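Local coordinates for protein alternansucrase (Leuconostoc mesenteroides, PDB 6HVG) that belongs to glycoside hydrolase family 70 and joins a TIM-barrel catalytic region, with a bound calcium ion, to repeats of the cell-wall- and choline-binding type, at residues Asp583-Asn595 and Phe1223-Ala1236. Numbering follows the deposited sequence.
Sequences DNSNPIVQAEQLN and FKQNQVSTGQPIDA
The N-capped first turns of helix 587-601 dock on a long irregular loop, Asp1235 meeting Pro587 and Ile588 where the helix begins. Asn586 caps that end, its OD1 accepting from Ile588 N at 2.8 Å, while Asp1235 N reaches Pro587 O in a weak but nearly straight bond (3.3 Å, 172°). The Asp1235 side chain runs alongside Ile588, OD2 lying 3.7 Å from Ile588 CG1, and its OD1 bonds Ser1237. One turn on, Ala591 CB rests against the Asp1235 carbonyl. Ile1234 splits its branches: CG2 lies against Gln590 CB, and CD1 meets Leu594 CD2 at 3.7 Å, the two side chains crossing at about a right angle beside Phe1223. The loop lies 628 residues further along the chain, still within the family 70 region, and helix 629-642 also touches Leu594 and Gln1227. Gln590, extended beyond CG (chi2 -179°), uses the two ends of its amide differently. Gln590 NE2 donates to Asn584 O, lying in the plane of that carbonyl (3.0 Å), and Gln590 OE1 accepts from a water that in turn accepts from Thr1230 OG1. With chi1 at 64°, Thr1230 OG1 sits between its own backbone N and carbonyl carbon and accepts from Gln1232 N in an ST turn.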
ATOM      1  N   ASP A 583       4.261  11.241  17.336  1.00 49.41           N
ATOM      2  CA  ASP A 583       4.086  12.680  17.171  1.00 49.75           C
ATOM      3  C   ASP A 583       5.428  13.402  17.313  1.00 53.12           C
ATOM      4  O   ASP A 583       5.768  13.920  18.390  1.00 54.29           O
ATOM      5  CB  ASP A 583       3.084  13.199  18.191  1.00 48.59           C
ATOM      6  CG  ASP A 583       2.851  14.696  18.097  1.00 49.39           C
ATOM      7  OD1 ASP A 583       3.216  15.316  17.065  1.00 46.28           O
ATOM      8  OD2 ASP A 583       2.299  15.246  19.084  1.00 50.13           O
ATOM      9  N   ASN A 584       6.182  13.437  16.215  1.00 52.43           N
ATOM     10  CA  ASN A 584       7.454  14.168  16.167  1.00 51.82           C
ATOM     11  C   ASN A 584       7.325  15.706  16.095  1.00 48.27           C
ATOM     12  O   ASN A 584       8.329  16.396  16.077  1.00 45.59           O
ATOM     13  CB  ASN A 584       8.317  13.650  15.015  1.00 50.94           C
ATOM     14  CG  ASN A 584       8.659  12.167  15.158  1.00 51.80           C
ATOM     15  OD1 ASN A 584       9.119  11.717  16.202  1.00 49.40           O
ATOM     16  ND2 ASN A 584       8.422  11.403  14.106  1.00 53.35           N
ATOM     17  N   SER A 585       6.102  16.240  16.101  1.00 48.44           N
ATOM     18  CA  SER A 585       5.887  17.704  16.218  1.00 47.04           C
ATOM     19  C   SER A 585       5.885  18.205  17.658  1.00 47.92           C
ATOM     20  O   SER A 585       5.883  19.424  17.885  1.00 52.37           O
ATOM     21  CB  SER A 585       4.563  18.121  15.578  1.00 47.03           C
ATOM     22  OG  SER A 585       3.471  17.890  16.449  1.00 47.51           O
ATOM     23  N   ASN A 586       5.846  17.280  18.622  1.00 45.90           N
ATOM     24  CA  ASN A 586       5.871  17.608  20.045  1.00 45.72           C
ATOM     25  C   ASN A 586       7.292  17.794  20.568  1.00 43.65           C
ATOM     26  O   ASN A 586       8.069  16.855  20.565  1.00 44.05           O
ATOM     27  CB  ASN A 586       5.184  16.476  20.814  1.00 48.72           C
ATOM     28  CG  ASN A 586       5.089  16.728  22.312  1.00 48.38           C
ATOM     29  OD1 ASN A 586       5.912  17.428  22.915  1.00 48.83           O
ATOM     30  ND2 ASN A 586       4.086  16.131  22.924  1.00 46.72           N
ATOM     31  N   PRO A 587       7.619  18.999  21.065  1.00 44.86           N
ATOM     32  CA  PRO A 587       8.953  19.254  21.609  1.00 45.06           C
ATOM     33  C   PRO A 587       9.502  18.183  22.554  1.00 44.37           C
ATOM     34  O   PRO A 587      10.689  17.868  22.500  1.00 45.68           O
ATOM     35  CB  PRO A 587       8.772  20.583  22.347  1.00 45.00           C
ATOM     36  CG  PRO A 587       7.696  21.298  21.597  1.00 43.28           C
ATOM     37  CD  PRO A 587       6.771  20.217  21.111  1.00 44.63           C
ATOM     38  N   ILE A 588       8.650  17.629  23.402  1.00 43.10           N
ATOM     39  CA  ILE A 588       9.070  16.567  24.320  1.00 43.32           C
ATOM     40  C   ILE A 588       9.517  15.317  23.564  1.00 41.73           C
ATOM     41  O   ILE A 588      10.495  14.690  23.933  1.00 40.47           O
ATOM     42  CB  ILE A 588       7.956  16.220  25.338  1.00 43.59           C
ATOM     43  CG1 ILE A 588       7.728  17.403  26.303  1.00 45.76           C
ATOM     44  CG2 ILE A 588       8.332  14.991  26.158  1.00 44.06           C
ATOM     45  CD1 ILE A 588       6.388  17.391  27.011  1.00 44.51           C
ATOM     46  N   VAL A 589       8.788  14.962  22.519  1.00 43.27           N
ATOM     47  CA  VAL A 589       9.109  13.788  21.721  1.00 46.15           C
ATOM     48  C   VAL A 589      10.356  14.070  20.885  1.00 45.88           C
ATOM     49  O   VAL A 589      11.170  13.178  20.684  1.00 47.77           O
ATOM     50  CB  VAL A 589       7.915  13.376  20.821  1.00 47.89           C
ATOM     51  CG1 VAL A 589       8.300  12.285  19.820  1.00 44.71           C
ATOM     52  CG2 VAL A 589       6.762  12.912  21.694  1.00 50.48           C
ATOM     53  N   GLN A 590      10.511  15.311  20.431  1.00 43.33           N
ATOM     54  CA  GLN A 590      11.709  15.714  19.712  1.00 43.80           C
ATOM     55  C   GLN A 590      12.966  15.539  20.560  1.00 44.09           C
ATOM     56  O   GLN A 590      13.986  15.050  20.068  1.00 44.70           O
ATOM     57  CB  GLN A 590      11.593  17.159  19.228  1.00 42.83           C
ATOM     58  CG  GLN A 590      10.575  17.339  18.116  1.00 43.44           C
ATOM     59  CD  GLN A 590      10.482  18.770  17.617  1.00 45.92           C
ATOM     60  OE1 GLN A 590      11.074  19.679  18.197  1.00 45.39           O
ATOM     61  NE2 GLN A 590       9.717  18.980  16.533  1.00 45.31           N
ATOM     62  N   ALA A 591      12.888  15.920  21.828  1.00 45.20           N
ATOM     63  CA  ALA A 591      14.003  15.727  22.771  1.00 47.55           C
ATOM     64  C   ALA A 591      14.326  14.243  22.913  1.00 49.12           C
ATOM     65  O   ALA A 591      15.499  13.863  22.962  1.00 52.60           O
ATOM     66  CB  ALA A 591      13.674  16.315  24.150  1.00 49.22           C
ATOM     67  N   GLU A 592      13.291  13.408  22.995  1.00 47.54           N
ATOM     68  CA  GLU A 592      13.486  11.969  23.156  1.00 47.59           C
ATOM     69  C   GLU A 592      14.163  11.358  21.914  1.00 48.59           C
ATOM     70  O   GLU A 592      14.985  10.459  22.026  1.00 48.30           O
ATOM     71  CB  GLU A 592      12.153  11.294  23.449  1.00 46.93           C
ATOM     72  CG  GLU A 592      12.205   9.781  23.452  1.00 46.95           C
ATOM     73  CD  GLU A 592      13.356   9.225  24.261  1.00 45.22           C
ATOM     74  OE1 GLU A 592      13.773   9.866  25.243  1.00 47.57           O
ATOM     75  OE2 GLU A 592      13.795   8.113  23.925  1.00 43.94           O
ATOM     76  N   GLN A 593      13.831  11.876  20.738  1.00 49.26           N
ATOM     77  CA  GLN A 593      14.456  11.409  19.510  1.00 50.52           C
ATOM     78  C   GLN A 593      15.952  11.765  19.510  1.00 51.69           C
ATOM     79  O   GLN A 593      16.763  11.025  18.977  1.00 50.35           O
ATOM     80  CB  GLN A 593      13.790  12.006  18.277  1.00 53.00           C
ATOM     81  CG  GLN A 593      12.327  11.712  18.089  1.00 50.70           C
ATOM     82  CD  GLN A 593      12.037  10.293  17.712  1.00 48.41           C
ATOM     83  OE1 GLN A 593      12.886   9.405  17.721  1.00 52.17           O
ATOM     84  NE2 GLN A 593      10.814  10.083  17.356  1.00 46.36           N
ATOM     85  N   LEU A 594      16.299  12.913  20.083  1.00 51.81           N
ATOM     86  CA  LEU A 594      17.702  13.292  20.232  1.00 53.23           C
ATOM     87  C   LEU A 594      18.417  12.389  21.227  1.00 50.25           C
ATOM     88  O   LEU A 594      19.579  12.050  21.032  1.00 45.98           O
ATOM     89  CB  LEU A 594      17.807  14.754  20.696  1.00 56.13           C
ATOM     90  CG  LEU A 594      19.215  15.310  20.926  1.00 55.27           C
ATOM     91  CD1 LEU A 594      20.005  15.260  19.619  1.00 55.52           C
ATOM     92  CD2 LEU A 594      19.119  16.720  21.492  1.00 53.71           C
ATOM     93  N   ASN A 595      17.733  12.037  22.320  1.00 50.78           N
ATOM     94  CA  ASN A 595      18.285  11.105  23.313  1.00 50.16           C
ATOM     95  C   ASN A 595      18.630   9.781  22.647  1.00 48.89           C
ATOM     96  O   ASN A 595      19.728   9.258  22.833  1.00 47.59           O
ATOM     97  CB  ASN A 595      17.292  10.867  24.458  1.00 50.51           C
ATOM     98  CG  ASN A 595      17.950  10.309  25.719  1.00 51.24           C
ATOM     99  OD1 ASN A 595      18.664  11.029  26.424  1.00 53.89           O
ATOM    100  ND2 ASN A 595      17.717   9.030  26.008  1.00 48.40           N
ATOM    101  N   PHE A1223      19.199  23.011  23.117  1.00 63.69           N
ATOM    102  CA  PHE A1223      17.937  23.003  23.866  1.00 63.99           C
ATOM    103  C   PHE A1223      17.277  24.380  23.942  1.00 66.84           C
ATOM    104  O   PHE A1223      16.120  24.486  24.379  1.00 67.19           O
ATOM    105  CB  PHE A1223      18.172  22.419  25.271  1.00 61.64           C
ATOM    106  CG  PHE A1223      18.692  21.005  25.243  1.00 57.49           C
ATOM    107  CD1 PHE A1223      17.831  19.935  25.360  1.00 55.86           C
ATOM    108  CD2 PHE A1223      20.038  20.753  25.069  1.00 54.52           C
ATOM    109  CE1 PHE A1223      18.316  18.638  25.320  1.00 55.49           C
ATOM    110  CE2 PHE A1223      20.523  19.467  25.026  1.00 53.84           C
ATOM    111  CZ  PHE A1223      19.664  18.408  25.150  1.00 53.06           C
ATOM    112  N   LYS A1224      18.006  25.414  23.510  1.00 70.58           N
ATOM    113  CA  LYS A1224      17.487  26.784  23.452  1.00 74.82           C
ATOM    114  C   LYS A1224      17.101  27.247  22.049  1.00 70.08           C
ATOM    115  O   LYS A1224      16.304  28.162  21.911  1.00 72.38           O
ATOM    116  CB  LYS A1224      18.495  27.752  24.071  1.00 82.83           C
ATOM    117  CG  LYS A1224      18.605  27.614  25.595  1.00 91.33           C
ATOM    118  CD  LYS A1224      19.774  28.413  26.174  1.00 97.95           C
ATOM    119  CE  LYS A1224      19.524  29.914  26.144  1.00 97.91           C
ATOM    120  NZ  LYS A1224      20.745  30.649  26.563  1.00 98.49           N
ATOM    121  N   GLN A1225      17.645  26.613  21.019  1.00 68.28           N
ATOM    122  CA  GLN A1225      17.333  26.967  19.631  1.00 70.25           C
ATOM    123  C   GLN A1225      15.919  26.571  19.228  1.00 66.28           C
ATOM    124  O   GLN A1225      15.521  25.418  19.425  1.00 64.71           O
ATOM    125  CB  GLN A1225      18.317  26.259  18.697  1.00 75.27           C
ATOM    126  CG  GLN A1225      17.985  26.367  17.214  1.00 81.91           C
ATOM    127  CD  GLN A1225      18.420  27.682  16.605  1.00 89.46           C
ATOM    128  OE1 GLN A1225      19.498  28.205  16.925  1.00 91.27           O
ATOM    129  NE2 GLN A1225      17.612  28.204  15.686  1.00 90.56           N
ATOM    130  N   ASN A1226      15.177  27.510  18.640  1.00 61.53           N
ATOM    131  CA  ASN A1226      13.819  27.224  18.143  1.00 59.38           C
ATOM    132  C   ASN A1226      13.788  26.410  16.863  1.00 56.27           C
ATOM    133  O   ASN A1226      14.558  26.649  15.947  1.00 57.52           O
ATOM    134  CB  ASN A1226      13.036  28.502  17.866  1.00 62.35           C
ATOM    135  CG  ASN A1226      12.605  29.207  19.126  1.00 64.77           C
ATOM    136  OD1 ASN A1226      12.160  28.580  20.086  1.00 69.42           O
ATOM    137  ND2 ASN A1226      12.729  30.521  19.128  1.00 67.51           N
ATOM    138  N   GLN A1227      12.875  25.447  16.836  1.00 54.98           N
ATOM    139  CA  GLN A1227      12.578  24.631  15.673  1.00 50.26           C
ATOM    140  C   GLN A1227      11.515  25.315  14.829  1.00 47.71           C
ATOM    141  O   GLN A1227      10.682  26.019  15.350  1.00 52.06           O
ATOM    142  CB  GLN A1227      12.075  23.254  16.128  1.00 49.42           C
ATOM    143  CG  GLN A1227      13.099  22.447  16.906  1.00 48.27           C
ATOM    144  CD  GLN A1227      14.275  22.099  16.056  1.00 49.74           C
ATOM    145  OE1 GLN A1227      14.151  22.005  14.820  1.00 57.43           O
ATOM    146  NE2 GLN A1227      15.431  21.898  16.682  1.00 47.31           N
ATOM    147  N   VAL A1228      11.528  25.078  13.529  1.00 48.36           N
ATOM    148  CA  VAL A1228      10.711  25.836  12.603  1.00 49.99           C
ATOM    149  C   VAL A1228       9.237  25.509  12.679  1.00 50.97           C
ATOM    150  O   VAL A1228       8.410  26.419  12.712  1.00 50.62           O
ATOM    151  CB  VAL A1228      11.187  25.647  11.152  1.00 54.68           C
ATOM    152  CG1 VAL A1228      10.265  26.370  10.152  1.00 53.38           C
ATOM    153  CG2 VAL A1228      12.628  26.148  11.019  1.00 56.79           C
ATOM    154  N   SER A1229       8.896  24.221  12.699  1.00 53.21           N
ATOM    155  CA  SER A1229       7.488  23.805  12.625  1.00 50.88           C
ATOM    156  C   SER A1229       6.677  24.233  13.835  1.00 50.98           C
ATOM    157  O   SER A1229       5.476  24.426  13.713  1.00 52.50           O
ATOM    158  CB  SER A1229       7.363  22.285  12.426  1.00 50.70           C
ATOM    159  OG  SER A1229       7.490  21.564  13.639  1.00 48.31           O
ATOM    160  N   THR A1230       7.330  24.383  14.990  1.00 52.75           N
ATOM    161  CA  THR A1230       6.650  24.665  16.257  1.00 55.51           C
ATOM    162  C   THR A1230       6.841  26.074  16.825  1.00 56.34           C
ATOM    163  O   THR A1230       6.084  26.494  17.703  1.00 57.83           O
ATOM    164  CB  THR A1230       7.139  23.705  17.359  1.00 57.29           C
ATOM    165  OG1 THR A1230       8.531  23.924  17.601  1.00 53.88           O
ATOM    166  CG2 THR A1230       6.894  22.246  16.972  1.00 60.20           C
ATOM    167  N   GLY A1231       7.880  26.774  16.385  1.00 56.42           N
ATOM    168  CA  GLY A1231       8.256  28.045  16.987  1.00 57.72           C
ATOM    169  C   GLY A1231       8.892  27.900  18.366  1.00 62.16           C
ATOM    170  O   GLY A1231       9.232  28.905  19.001  1.00 59.09           O
ATOM    171  N   GLN A1232       9.091  26.654  18.808  1.00 66.83           N
ATOM    172  CA  GLN A1232       9.560  26.338  20.157  1.00 67.68           C
ATOM    173  C   GLN A1232      10.874  25.582  20.069  1.00 61.49           C
ATOM    174  O   GLN A1232      11.193  25.024  19.028  1.00 57.74           O
ATOM    175  CB  GLN A1232       8.529  25.466  20.891  1.00 74.34           C
ATOM    176  CG  GLN A1232       7.254  26.198  21.287  1.00 81.76           C
ATOM    177  CD  GLN A1232       7.523  27.276  22.339  1.00 89.85           C
ATOM    178  OE1 GLN A1232       7.406  28.477  22.061  1.00 94.35           O
ATOM    179  NE2 GLN A1232       7.917  26.852  23.543  1.00 89.23           N
ATOM    180  N   PRO A1233      11.646  25.571  21.161  1.00 56.21           N
ATOM    181  CA  PRO A1233      12.796  24.696  21.220  1.00 54.80           C
ATOM    182  C   PRO A1233      12.385  23.309  21.715  1.00 52.75           C
ATOM    183  O   PRO A1233      11.294  23.144  22.262  1.00 59.91           O
ATOM    184  CB  PRO A1233      13.696  25.399  22.241  1.00 55.14           C
ATOM    185  CG  PRO A1233      12.776  26.141  23.130  1.00 55.02           C
ATOM    186  CD  PRO A1233      11.486  26.348  22.399  1.00 54.58           C
ATOM    187  N   ILE A1234      13.251  22.327  21.549  1.00 50.57           N
ATOM    188  CA  ILE A1234      13.003  21.011  22.122  1.00 51.40           C
ATOM    189  C   ILE A1234      12.941  21.118  23.642  1.00 52.62           C
ATOM    190  O   ILE A1234      13.549  22.019  24.258  1.00 54.94           O
ATOM    191  CB  ILE A1234      14.060  19.958  21.707  1.00 52.80           C
ATOM    192  CG1 ILE A1234      15.450  20.323  22.221  1.00 55.32           C
ATOM    193  CG2 ILE A1234      14.099  19.791  20.186  1.00 51.83           C
ATOM    194  CD1 ILE A1234      16.442  19.187  22.092  1.00 57.51           C
ATOM    195  N   ASP A1235      12.188  20.200  24.236  1.00 51.65           N
ATOM    196  CA  ASP A1235      11.882  20.258  25.646  1.00 55.60           C
ATOM    197  C   ASP A1235      12.368  18.986  26.327  1.00 56.49           C
ATOM    198  O   ASP A1235      11.725  17.951  26.246  1.00 58.84           O
ATOM    199  CB  ASP A1235      10.366  20.471  25.827  1.00 55.47           C
ATOM    200  CG  ASP A1235       9.947  20.611  27.276  1.00 54.90           C
ATOM    201  OD1 ASP A1235      10.825  20.596  28.178  1.00 54.03           O
ATOM    202  OD2 ASP A1235       8.717  20.717  27.509  1.00 54.90           O
ATOM    203  N   ALA A1236      13.515  19.080  26.989  1.00 58.26           N
ATOM    204  CA  ALA A1236      14.031  17.989  27.812  1.00 61.75           C
ATOM    205  C   ALA A1236      13.549  18.051  29.273  1.00 62.41           C
ATOM    206  O   ALA A1236      14.005  17.262  30.110  1.00 64.70           O
ATOM    207  CB  ALA A1236      15.560  17.973  27.757  1.00 64.42           C
TER
HETATM  208  O   HOH W   1      10.016  22.100  19.129  1.00 44.89           O